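Local coordinates for protein glucose 1-dehydrogenase (Haloferax mediterranei, PDB 2VWP) that oxidises D-glucose to D-glucono-1,5-lactone, and several other aldoses, with NAD or, preferably, NADP, using a zinc ion in each subunit of a homodimer, at residues A[39-44]-A[61-66]; A[147-152]-A[307-312]. All coordinates share one frame; numbering follows the deposited sequence.

Starting from the N terminus, the chain runs through strand 27-36 into helix 39-46, and interaction 1 closes the first loop when 61-66 comes back to that helix after only 16 intervening residues, all within the GroES-like catalytic domain. Interaction 2 opens later, at 147-152, and closes at 307-312 after 154 residues that carry the whole parallel sheet of the Rossmann domain. The two loops therefore follow one another in series, neither nesting nor crossing. They meet at the zinc ion: His63 and Glu64 of interaction 1 and Glu150 of interaction 2 all bind it, and Glu64 also packs against Phe147, so the metal links the GroES-like part to the start of helix 149-165.

Interaction 1 (A[39-44]-A[61-66]); sequences GTDHEV and LGHEAV. With ZN (zinc ion), chain C.
Thr40, Asp41 and His63 share one water, a hub that ties the start of helix 39-46 to a zinc ligand. Water 1 accepts from Thr40 OG1 and from His63 ND1, the latter at 2.7 Å and in the plane of the ring, and it donates to Asp41 OD1. That fixes the use of the imidazole: ND1 gives its N-H to the water, and His63 NE2, the second ring nitrogen, binds the zinc ion at 2.3 Å. His63 has its CG between the backbone N and the carbonyl carbon (chi1 68°), which swings the ring toward the helix. Thr40, which also binds the substrate, crosses it at about a right angle, Thr40 OG1 lying obliquely 3.1 Å from His63 CE1. Over one face of the His63 ring, offset toward its rim, sits Glu64 CG, whose extended chain carries OE2 to the metal.

Gly62, His63 and Glu64 form the Gly-His-Glu signature of zinc-containing alcohol dehydrogenases, here in the GroES-like catalytic domain. Gly62 N donates to Asp41 OD1 at 2.8 Å in a bent bond, on the syn side but 29° out of the carboxylate plane. Its backbone angles would jam a CB against the carbonyl O of Leu61, which by itself calls for glycine. Water 2 bridges the other carboxylate oxygen, OD2 of Asp41, to His63 N. Asp41 thus grips both the loop backbone and, through water 1, the ring, and OD2 also takes the N-H of Asp38. Farther along the helix, Val44 CG1 slides past Leu61 CD2 at 3.6 Å, and both side chains pack on Val6 of strand 2-7.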
loop_
_atom_site.group_PDB
_atom_site.type_symbol
_atom_site.label_atom_id
_atom_site.label_comp_id
_atom_site.label_asym_id
_atom_site.label_seq_id
_atom_site.Cartn_x
_atom_site.Cartn_y
_atom_site.Cartn_z
ATOM N N GLY A 39 0.411 -12.885 22.906
ATOM C CA GLY A 39 1.175 -13.887 22.154
ATOM C C GLY A 39 2.680 -13.739 22.228
ATOM O O GLY A 39 3.390 -14.741 22.355
ATOM N N THR A 40 3.183 -12.502 22.180
ATOM C CA THR A 40 4.628 -12.269 22.288
ATOM C C THR A 40 5.201 -12.741 23.611
ATOM O O THR A 40 6.357 -13.157 23.663
ATOM C CB THR A 40 5.069 -10.776 22.072
ATOM O OG1 THR A 40 4.731 -10.000 23.226
ATOM C CG2 THR A 40 4.439 -10.178 20.823
ATOM N N ASP A 41 4.411 -12.650 24.682
ATOM C CA ASP A 41 4.833 -13.154 25.984
ATOM C C ASP A 41 4.961 -14.664 25.922
ATOM O O ASP A 41 5.906 -15.227 26.459
ATOM C CB ASP A 41 3.853 -12.749 27.087
ATOM C CG ASP A 41 3.803 -11.249 27.283
ATOM O OD1 ASP A 41 4.850 -10.677 27.678
ATOM O OD2 ASP A 41 2.732 -10.658 27.012
ATOM N N HIS A 42 4.000 -15.300 25.266
ATOM C CA HIS A 42 4.019 -16.738 25.050
ATOM C C HIS A 42 5.235 -17.180 24.214
ATOM O O HIS A 42 5.884 -18.174 24.548
ATOM C CB HIS A 42 2.702 -17.193 24.430
ATOM C CG HIS A 42 1.529 -17.109 25.363
ATOM N ND1 HIS A 42 1.447 -17.844 26.528
ATOM C CD2 HIS A 42 0.371 -16.407 25.282
ATOM C CE1 HIS A 42 0.299 -17.588 27.132
ATOM N NE2 HIS A 42 -0.372 -16.719 26.397
ATOM N N GLU A 43 5.556 -16.422 23.162
ATOM C CA GLU A 43 6.753 -16.647 22.338
ATOM C C GLU A 43 8.076 -16.551 23.123
ATOM O O GLU A 43 9.007 -17.331 22.868
ATOM C CB GLU A 43 6.811 -15.665 21.163
ATOM C CG GLU A 43 5.686 -15.767 20.139
ATOM C CD GLU A 43 5.530 -14.476 19.340
ATOM O OE1 GLU A 43 6.567 -13.820 19.077
ATOM O OE2 GLU A 43 4.379 -14.111 18.989
ATOM N N VAL A 44 8.173 -15.593 24.053
ATOM C CA VAL A 44 9.340 -15.520 24.955
ATOM C C VAL A 44 9.438 -16.774 25.827
ATOM O O VAL A 44 10.496 -17.401 25.911
ATOM C CB VAL A 44 9.329 -14.254 25.846
ATOM C CG1 VAL A 44 10.435 -14.318 26.908
ATOM C CG2 VAL A 44 9.471 -13.004 24.999
ATOM N N LEU A 61 8.636 -9.935 31.708
ATOM C CA LEU A 61 7.627 -10.048 30.658
ATOM C C LEU A 61 6.627 -8.872 30.648
ATOM O O LEU A 61 6.639 -8.020 31.546
ATOM C CB LEU A 61 6.888 -11.376 30.817
ATOM C CG LEU A 61 7.710 -12.674 30.697
ATOM C CD1 LEU A 61 6.853 -13.897 31.069
ATOM C CD2 LEU A 61 8.272 -12.817 29.299
ATOM N N GLY A 62 5.784 -8.826 29.617
ATOM C CA GLY A 62 4.650 -7.910 29.579
ATOM C C GLY A 62 4.953 -6.570 28.921
ATOM O O GLY A 62 5.857 -5.854 29.337
ATOM N N HIS A 63 4.179 -6.215 27.906
ATOM C CA HIS A 63 4.354 -4.905 27.255
ATOM C C HIS A 63 3.068 -4.054 27.201
ATOM O O HIS A 63 3.073 -2.943 26.632
ATOM C CB HIS A 63 4.937 -5.096 25.845
ATOM C CG HIS A 63 4.000 -5.769 24.889
ATOM N ND1 HIS A 63 3.961 -7.136 24.721
ATOM C CD2 HIS A 63 3.060 -5.263 24.055
ATOM C CE1 HIS A 63 3.039 -7.445 23.827
ATOM N NE2 HIS A 63 2.488 -6.326 23.397
ATOM N N GLU A 64 1.979 -4.571 27.784
ATOM C CA GLU A 64 0.646 -3.928 27.735
ATOM C C GLU A 64 0.267 -3.498 29.142
ATOM O O GLU A 64 -0.397 -4.227 29.870
ATOM C CB GLU A 64 -0.400 -4.912 27.193
ATOM C CG GLU A 64 0.006 -5.541 25.861
ATOM C CD GLU A 64 -1.007 -6.504 25.312
ATOM O OE1 GLU A 64 -1.767 -7.122 26.098
ATOM O OE2 GLU A 64 -1.026 -6.679 24.074
ATOM N N ALA A 65 0.741 -2.335 29.545
ATOM C CA ALA A 65 0.660 -1.955 30.947
ATOM C C ALA A 65 -0.251 -0.769 31.180
ATOM O O ALA A 65 -0.451 0.064 30.308
ATOM C CB ALA A 65 2.035 -1.677 31.505
ATOM N N VAL A 66 -0.818 -0.730 32.374
ATOM C CA VAL A 66 -1.408 0.483 32.903
ATOM C C VAL A 66 -0.901 0.631 34.330
ATOM O O VAL A 66 -0.788 -0.359 35.064
ATOM C CB VAL A 66 -2.979 0.480 32.813
ATOM C CG1 VAL A 66 -3.593 -0.674 33.621
ATOM C CG2 VAL A 66 -3.559 1.844 33.217
HETATM ZN ZN ZN C . 0.406 -5.706 22.598
HETATM O O HOH W 1 5.632 -8.925 25.966
HETATM O O HOH W 2 2.053 -8.029 27.311
HETATM O O HOH W 3 -0.244 -6.018 20.552
#

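Interaction 2 (A[147-152]-A[307-312]); sequences FLIEPI and EHFEAA. With ZN (zinc ion), chain C.
Phe309 is the first residue of 307-312 to reach the other helix, laying its ring obliquely across Ile149 and Glu150. With CG anti to the carbonyl carbon (chi1 -73°), the ring swings toward 147-152. Phe309 CD2 lies 3.8 Å from Ile149 CG2, while Phe309 CZ at the far end comes to 3.8 Å from Glu150 CG. The ring thus packs against the aliphatic part of a residue that binds both the catalytic zinc and the substrate. Beyond CG the Glu150 chain bends at chi2 (-83°), and the carboxylate plane stands 62° from that of the ring. Glu150 OE1 binds the zinc ion at 2.2 Å, whereas Glu150 OE2 is 3.3 Å from the zinc, so the coordination is essentially monodentate. Phe309 is in this sense a second-shell residue, flanking the hydrocarbon stem that carries the ligand.

One turn later Ala312 points its methyl into the other helix. Ala312 CB meets Ile152 CG2 at 3.5 Å, tighter than ordinary van der Waals contact, and rests 3.7 Å from Ile149 O. Ile149 CG2 lies 4.0 Å from the same Ala312 CB, which makes this branch the link between alanine and phenylalanine. An alanine in place of Ile149 would probably open a gap between the helices and leave the Phe309 ring less firmly held beside Glu150.

Helix 306-318 belongs to the nucleotide-binding part, and helix 149-165 starts at the zinc site beside it. Helix 306-318 follows strand 297-300, the last strand of the parallel sheet within this chain, and packs against helix 149-165, with His308 NE2 hydrogen-bonded to Glu160. Ile152 also packs on Leu187 and Met191 of helix 183-194, while Phe147 and Leu148 lean on strand 349-353.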
loop_
_atom_site.group_PDB
_atom_site.type_symbol
_atom_site.label_atom_id
_atom_site.label_comp_id
_atom_site.label_asym_id
_atom_site.label_seq_id
_atom_site.Cartn_x
_atom_site.Cartn_y
_atom_site.Cartn_z
ATOM N N PHE A 147 -4.820 -1.952 30.370
ATOM C CA PHE A 147 -3.903 -2.839 29.662
ATOM C C PHE A 147 -4.377 -3.054 28.205
ATOM O O PHE A 147 -3.629 -3.571 27.385
ATOM C CB PHE A 147 -3.723 -4.180 30.438
ATOM C CG PHE A 147 -5.008 -4.947 30.630
ATOM C CD1 PHE A 147 -5.518 -5.757 29.614
ATOM C CD2 PHE A 147 -5.722 -4.840 31.828
ATOM C CE1 PHE A 147 -6.739 -6.475 29.802
ATOM C CE2 PHE A 147 -6.919 -5.533 32.018
ATOM C CZ PHE A 147 -7.427 -6.355 31.009
ATOM N N LEU A 148 -5.615 -2.639 27.887
ATOM C CA LEU A 148 -6.141 -2.764 26.536
ATOM C C LEU A 148 -5.730 -1.634 25.603
ATOM O O LEU A 148 -5.903 -1.723 24.389
ATOM C CB LEU A 148 -7.683 -2.909 26.527
ATOM C CG LEU A 148 -8.249 -4.225 27.060
ATOM C CD1 LEU A 148 -9.784 -4.198 26.997
ATOM C CD2 LEU A 148 -7.673 -5.452 26.287
ATOM N N ILE A 149 -5.189 -0.569 26.162
ATOM C CA ILE A 149 -4.888 0.612 25.358
ATOM C C ILE A 149 -3.786 0.324 24.358
ATOM O O ILE A 149 -3.907 0.699 23.195
ATOM C CB ILE A 149 -4.548 1.849 26.227
ATOM C CG1 ILE A 149 -5.798 2.328 26.982
ATOM C CG2 ILE A 149 -3.884 2.961 25.371
ATOM C CD1 ILE A 149 -7.035 2.683 26.073
ATOM N N GLU A 150 -2.723 -0.341 24.800
ATOM C CA GLU A 150 -1.656 -0.717 23.858
ATOM C C GLU A 150 -2.149 -1.543 22.648
ATOM O O GLU A 150 -1.846 -1.177 21.516
ATOM C CB GLU A 150 -0.459 -1.381 24.588
ATOM C CG GLU A 150 0.844 -1.480 23.741
ATOM C CD GLU A 150 0.847 -2.691 22.824
ATOM O OE1 GLU A 150 0.028 -3.610 23.050
ATOM O OE2 GLU A 150 1.652 -2.741 21.874
ATOM N N PRO A 151 -2.843 -2.692 22.862
ATOM C CA PRO A 151 -3.299 -3.394 21.625
ATOM C C PRO A 151 -4.283 -2.605 20.751
ATOM O O PRO A 151 -4.219 -2.713 19.538
ATOM C CB PRO A 151 -3.912 -4.720 22.137
ATOM C CG PRO A 151 -4.132 -4.545 23.586
ATOM C CD PRO A 151 -3.114 -3.488 24.073
ATOM N N ILE A 152 -5.177 -1.824 21.356
ATOM C CA ILE A 152 -6.034 -0.924 20.561
ATOM C C ILE A 152 -5.176 -0.007 19.693
ATOM O O ILE A 152 -5.494 0.194 18.537
ATOM C CB ILE A 152 -7.051 -0.135 21.432
ATOM C CG1 ILE A 152 -8.057 -1.124 22.035
ATOM C CG2 ILE A 152 -7.798 0.938 20.600
ATOM C CD1 ILE A 152 -8.871 -0.592 23.198
ATOM N N GLU A 307 0.320 9.314 19.690
ATOM C CA GLU A 307 -0.886 9.698 18.984
ATOM C C GLU A 307 -1.886 8.530 18.905
ATOM O O GLU A 307 -3.083 8.716 19.112
ATOM C CB GLU A 307 -0.507 10.210 17.577
ATOM C CG GLU A 307 0.721 11.178 17.540
ATOM C CD GLU A 307 2.103 10.524 17.887
ATOM O OE1 GLU A 307 2.338 9.320 17.577
ATOM O OE2 GLU A 307 2.971 11.251 18.447
ATOM N N HIS A 308 -1.387 7.327 18.616
ATOM C CA HIS A 308 -2.227 6.113 18.545
ATOM C C HIS A 308 -2.768 5.674 19.909
ATOM O O HIS A 308 -3.894 5.195 19.997
ATOM C CB HIS A 308 -1.465 4.980 17.864
ATOM C CG HIS A 308 -0.806 5.394 16.584
ATOM N ND1 HIS A 308 0.550 5.303 16.378
ATOM C CD2 HIS A 308 -1.323 5.942 15.453
ATOM C CE1 HIS A 308 0.840 5.742 15.164
ATOM N NE2 HIS A 308 -0.279 6.147 14.587
ATOM N N PHE A 309 -1.975 5.863 20.971
ATOM C CA PHE A 309 -2.437 5.590 22.331
ATOM C C PHE A 309 -3.523 6.572 22.740
ATOM O O PHE A 309 -4.505 6.190 23.377
ATOM C CB PHE A 309 -1.267 5.602 23.345
ATOM C CG PHE A 309 -0.335 4.382 23.275
ATOM C CD1 PHE A 309 0.479 4.153 22.175
ATOM C CD2 PHE A 309 -0.236 3.508 24.359
ATOM C CE1 PHE A 309 1.341 3.077 22.126
ATOM C CE2 PHE A 309 0.641 2.412 24.325
ATOM C CZ PHE A 309 1.423 2.194 23.206
ATOM N N GLU A 310 -3.372 7.844 22.360
ATOM C CA GLU A 310 -4.430 8.835 22.647
ATOM C C GLU A 310 -5.735 8.531 21.927
ATOM O O GLU A 310 -6.820 8.584 22.526
ATOM C CB GLU A 310 -3.961 10.254 22.309
ATOM C CG GLU A 310 -2.860 10.731 23.234
ATOM C CD GLU A 310 -2.564 12.228 23.126
ATOM O OE1 GLU A 310 -3.241 12.955 22.344
ATOM O OE2 GLU A 310 -1.635 12.660 23.841
ATOM N N ALA A 311 -5.628 8.223 20.634
ATOM C CA ALA A 311 -6.768 7.774 19.823
ATOM C C ALA A 311 -7.436 6.553 20.443
ATOM O O ALA A 311 -8.670 6.456 20.493
ATOM C CB ALA A 311 -6.298 7.451 18.392
ATOM N N ALA A 312 -6.612 5.621 20.929
ATOM C CA ALA A 312 -7.117 4.419 21.586
ATOM C C ALA A 312 -8.017 4.715 22.779
ATOM O O ALA A 312 -9.016 4.015 22.975
ATOM C CB ALA A 312 -5.937 3.499 22.000
HETATM ZN ZN ZN C . 0.406 -5.706 22.598
HETATM O O HOH W 3 -0.244 -6.018 20.552
#